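Local coordinates for putative methyl-accepting chemotaxis signal transduction protein (Campylobacter jejuni subsp. jejuni serotype O:2, PDB 4XMR) that binds isoleucine through a tandem PAS sensory domain and probably relays its presence across the membrane as a chemotaxis receptor, at residues L21-R33 with A229-T241. Residues are numbered along the deposited sequence; the frame is centred on the assembly and turned at random.
Sequences LLKVTQSTVEDFR and ACTKVFAYTACIT
Arg33 lays its guanidinium flat on one face of the Phe234 ring, the planes only 8° apart. The pair illustrates how a long helix can hold a hairpin with no direct hydrogen bond between them: apolar packing in the middle, a cation-pi stack at the turn. The Arg33 chain is extended, with CG anti to the backbone N (chi1 -177°), which carries CD over the ring centre as a CH-pi contact, 3.5 Å from the Phe234 centroid, while CZ lies 4.0 Å from that centroid in the cation-pi arrangement. Phe234 belongs to the type II' turn from Val233 to Tyr236, so this stack fastens the hairpin tip to the helix. One helical turn back, Glu30 crosses the Phe234 side chain at about a right angle, its CG near CE2, and receives a nearly straight hydrogen bond from Gln26 NE2 (2.9 Å to Glu30 OE2, 175°) from above its carboxylate plane. That bond helps fix the Gln26 amide, whose OE1 accepts from a water also hydrogen-bonded to Thr231 OG1, bridging helix and strand. Alongside these polar groups the packing is apolar: Val29 CG1 touches both Val233 CG1 (3.6 Å) and Tyr236 CD2 (3.7 Å). At the far end, Leu22 straddles the two strands, CD1 reaching Ala238 CB at 4.0 Å and CD2 directed to Ala229. The Cys230–Cys239 disulfide ties these strands together. Helix 9-48 thus backs strands 224-233 and 236-243 of a five-stranded antiparallel sheet, a PAS-like arrangement; Leu179 of strand 177-180 continues the packing, and helix 202-211 lies against the opposite face through Tyr208.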
# COMPACT_ATOMS: atom_id res chain seq x y z
N LEU B 21 -8.03 -15.66 2.49
CA LEU B 21 -8.07 -14.81 1.30
C LEU B 21 -9.05 -13.65 1.45
O LEU B 21 -8.76 -12.54 0.99
CB LEU B 21 -8.35 -15.63 0.04
CG LEU B 21 -7.31 -16.71 -0.24
CD1 LEU B 21 -7.61 -17.33 -1.58
CD2 LEU B 21 -5.88 -16.16 -0.20
N LEU B 22 -10.18 -13.89 2.08
CA LEU B 22 -11.09 -12.79 2.36
C LEU B 22 -10.41 -11.72 3.22
O LEU B 22 -10.55 -10.52 2.95
CB LEU B 22 -12.37 -13.31 3.03
CG LEU B 22 -13.40 -12.24 3.38
CD1 LEU B 22 -13.84 -11.46 2.15
CD2 LEU B 22 -14.61 -12.90 4.05
N LYS B 23 -9.63 -12.16 4.21
CA LYS B 23 -8.93 -11.22 5.08
C LYS B 23 -7.89 -10.41 4.31
O LYS B 23 -7.67 -9.24 4.62
CB LYS B 23 -8.31 -11.93 6.29
CG LYS B 23 -7.75 -10.94 7.33
CD LYS B 23 -7.35 -11.59 8.63
CE LYS B 23 -6.76 -10.55 9.58
NZ LYS B 23 -7.69 -9.40 9.81
N VAL B 24 -7.25 -11.01 3.30
CA VAL B 24 -6.33 -10.22 2.47
C VAL B 24 -7.07 -9.07 1.78
O VAL B 24 -6.54 -7.95 1.69
CB VAL B 24 -5.62 -11.10 1.42
CG1 VAL B 24 -4.82 -10.24 0.44
CG2 VAL B 24 -4.71 -12.11 2.11
N THR B 25 -8.27 -9.33 1.29
CA THR B 25 -9.05 -8.26 0.67
C THR B 25 -9.49 -7.23 1.71
O THR B 25 -9.45 -6.02 1.45
CB THR B 25 -10.21 -8.83 -0.18
OG1 THR B 25 -9.66 -9.40 -1.37
CG2 THR B 25 -11.23 -7.76 -0.56
N GLN B 26 -9.89 -7.69 2.90
CA GLN B 26 -10.17 -6.76 3.99
C GLN B 26 -8.97 -5.86 4.29
O GLN B 26 -9.12 -4.64 4.40
CB GLN B 26 -10.60 -7.53 5.25
CG GLN B 26 -10.80 -6.63 6.46
CD GLN B 26 -11.13 -7.41 7.71
OE1 GLN B 26 -11.61 -8.54 7.64
NE2 GLN B 26 -10.87 -6.82 8.86
N SER B 27 -7.79 -6.46 4.39
CA SER B 27 -6.57 -5.71 4.65
C SER B 27 -6.28 -4.68 3.55
O SER B 27 -5.80 -3.58 3.82
CB SER B 27 -5.37 -6.65 4.80
OG SER B 27 -5.49 -7.44 5.97
N THR B 28 -6.59 -5.05 2.31
CA THR B 28 -6.38 -4.16 1.18
C THR B 28 -7.19 -2.89 1.36
O THR B 28 -6.69 -1.77 1.17
CB THR B 28 -6.75 -4.87 -0.14
OG1 THR B 28 -5.93 -6.02 -0.29
CG2 THR B 28 -6.56 -3.95 -1.33
N VAL B 29 -8.45 -3.04 1.73
CA VAL B 29 -9.32 -1.90 1.97
C VAL B 29 -8.84 -1.06 3.15
O VAL B 29 -8.80 0.17 3.07
CB VAL B 29 -10.77 -2.37 2.20
CG1 VAL B 29 -11.66 -1.21 2.60
CG2 VAL B 29 -11.30 -3.07 0.96
N GLU B 30 -8.47 -1.72 4.24
CA GLU B 30 -8.02 -1.03 5.44
C GLU B 30 -6.76 -0.22 5.18
O GLU B 30 -6.63 0.92 5.64
CB GLU B 30 -7.76 -2.03 6.56
CG GLU B 30 -9.02 -2.69 7.11
CD GLU B 30 -8.72 -3.83 8.06
OE1 GLU B 30 -7.58 -4.35 8.03
OE2 GLU B 30 -9.62 -4.22 8.83
N ASP B 31 -5.81 -0.81 4.45
CA ASP B 31 -4.53 -0.17 4.23
C ASP B 31 -4.66 1.02 3.27
O ASP B 31 -4.00 2.03 3.43
CB ASP B 31 -3.50 -1.18 3.72
CG ASP B 31 -3.15 -2.24 4.75
OD1 ASP B 31 -3.54 -2.11 5.94
OD2 ASP B 31 -2.46 -3.22 4.38
N PHE B 32 -5.52 0.88 2.26
CA PHE B 32 -5.80 1.99 1.34
C PHE B 32 -6.33 3.18 2.14
O PHE B 32 -5.86 4.30 2.00
CB PHE B 32 -6.81 1.51 0.29
CG PHE B 32 -7.23 2.56 -0.71
CD1 PHE B 32 -6.46 2.83 -1.83
CD2 PHE B 32 -8.46 3.20 -0.59
CE1 PHE B 32 -6.86 3.78 -2.77
CE2 PHE B 32 -8.88 4.12 -1.53
CZ PHE B 32 -8.08 4.41 -2.62
N ARG B 33 -7.31 2.92 3.00
CA ARG B 33 -7.88 3.99 3.82
C ARG B 33 -6.86 4.63 4.76
O ARG B 33 -6.75 5.86 4.81
CB ARG B 33 -9.06 3.43 4.62
CG ARG B 33 -9.79 4.44 5.47
CD ARG B 33 -10.94 3.72 6.18
NE ARG B 33 -11.65 4.55 7.14
CZ ARG B 33 -12.86 5.06 6.94
NH1 ARG B 33 -13.51 4.81 5.80
NH2 ARG B 33 -13.43 5.81 7.87
N ALA B 229 -18.62 -16.24 1.84
CA ALA B 229 -18.58 -15.58 3.13
C ALA B 229 -18.33 -14.11 2.86
O ALA B 229 -17.61 -13.75 1.91
CB ALA B 229 -17.47 -16.14 4.00
N CYS B 230 -18.92 -13.25 3.68
CA CYS B 230 -18.70 -11.82 3.54
C CYS B 230 -18.42 -11.20 4.90
O CYS B 230 -18.72 -11.80 5.95
CB CYS B 230 -19.91 -11.11 2.94
SG CYS B 230 -20.51 -11.72 1.36
N THR B 231 -17.87 -9.99 4.88
CA THR B 231 -17.65 -9.26 6.11
C THR B 231 -17.73 -7.76 5.85
O THR B 231 -17.41 -7.29 4.74
CB THR B 231 -16.30 -9.60 6.76
OG1 THR B 231 -16.22 -9.00 8.05
CG2 THR B 231 -15.12 -9.12 5.89
N LYS B 232 -18.14 -7.00 6.86
CA LYS B 232 -18.15 -5.56 6.74
C LYS B 232 -16.73 -5.03 6.89
O LYS B 232 -15.97 -5.46 7.75
CB LYS B 232 -19.05 -4.94 7.80
CG LYS B 232 -20.52 -5.26 7.63
CD LYS B 232 -21.03 -4.91 6.25
CE LYS B 232 -20.95 -3.41 5.98
NZ LYS B 232 -21.54 -3.06 4.66
N VAL B 233 -16.37 -4.09 6.02
CA VAL B 233 -15.10 -3.38 6.13
C VAL B 233 -15.42 -1.91 5.94
O VAL B 233 -15.65 -1.45 4.81
CB VAL B 233 -14.06 -3.84 5.09
CG1 VAL B 233 -12.69 -3.24 5.43
CG2 VAL B 233 -13.98 -5.37 5.00
N PHE B 234 -15.47 -1.18 7.05
CA PHE B 234 -16.06 0.16 7.07
C PHE B 234 -17.45 0.12 6.41
O PHE B 234 -18.29 -0.70 6.80
CB PHE B 234 -15.07 1.18 6.51
CG PHE B 234 -13.79 1.24 7.30
CD1 PHE B 234 -13.74 1.92 8.50
CD2 PHE B 234 -12.67 0.55 6.88
CE1 PHE B 234 -12.58 1.94 9.26
CE2 PHE B 234 -11.50 0.58 7.62
CZ PHE B 234 -11.47 1.28 8.81
N ALA B 235 -17.70 0.96 5.42
CA ALA B 235 -19.02 0.96 4.80
C ALA B 235 -19.18 -0.12 3.72
O ALA B 235 -20.29 -0.37 3.25
CB ALA B 235 -19.36 2.33 4.23
N TYR B 236 -18.06 -0.75 3.34
CA TYR B 236 -18.07 -1.75 2.28
C TYR B 236 -18.45 -3.11 2.83
O TYR B 236 -18.31 -3.39 4.02
CB TYR B 236 -16.68 -1.93 1.64
CG TYR B 236 -16.08 -0.76 0.90
CD1 TYR B 236 -16.55 -0.36 -0.34
CD2 TYR B 236 -14.98 -0.09 1.44
CE1 TYR B 236 -15.97 0.70 -1.02
CE2 TYR B 236 -14.40 0.96 0.77
CZ TYR B 236 -14.89 1.36 -0.45
OH TYR B 236 -14.30 2.41 -1.09
N THR B 237 -18.89 -3.98 1.93
CA THR B 237 -19.00 -5.40 2.24
C THR B 237 -18.02 -6.14 1.34
O THR B 237 -18.08 -6.02 0.11
CB THR B 237 -20.42 -5.92 1.99
OG1 THR B 237 -21.33 -5.20 2.82
CG2 THR B 237 -20.51 -7.41 2.30
N ALA B 238 -17.10 -6.89 1.95
CA ALA B 238 -16.15 -7.71 1.22
C ALA B 238 -16.63 -9.15 1.24
O ALA B 238 -17.01 -9.66 2.29
CB ALA B 238 -14.75 -7.61 1.82
N CYS B 239 -16.58 -9.80 0.08
CA CYS B 239 -17.02 -11.20 -0.03
C CYS B 239 -16.00 -12.05 -0.77
O CYS B 239 -15.20 -11.54 -1.58
CB CYS B 239 -18.33 -11.29 -0.80
SG CYS B 239 -19.74 -10.44 -0.06
N ILE B 240 -16.05 -13.35 -0.51
CA ILE B 240 -15.36 -14.35 -1.31
C ILE B 240 -16.36 -15.46 -1.61
O ILE B 240 -17.14 -15.86 -0.74
CB ILE B 240 -14.09 -14.88 -0.58
CG1 ILE B 240 -13.22 -15.69 -1.54
CG2 ILE B 240 -14.46 -15.68 0.68
CD1 ILE B 240 -11.84 -15.98 -0.99
N THR B 241 -16.39 -15.93 -2.85
CA THR B 241 -17.28 -17.03 -3.18
C THR B 241 -16.59 -18.02 -4.10
O THR B 241 -15.63 -17.67 -4.81
CB THR B 241 -18.59 -16.57 -3.86
OG1 THR B 241 -18.32 -16.11 -5.19
CG2 THR B 241 -19.30 -15.48 -3.06
O HOH W 1 -13.94 -9.18 9.42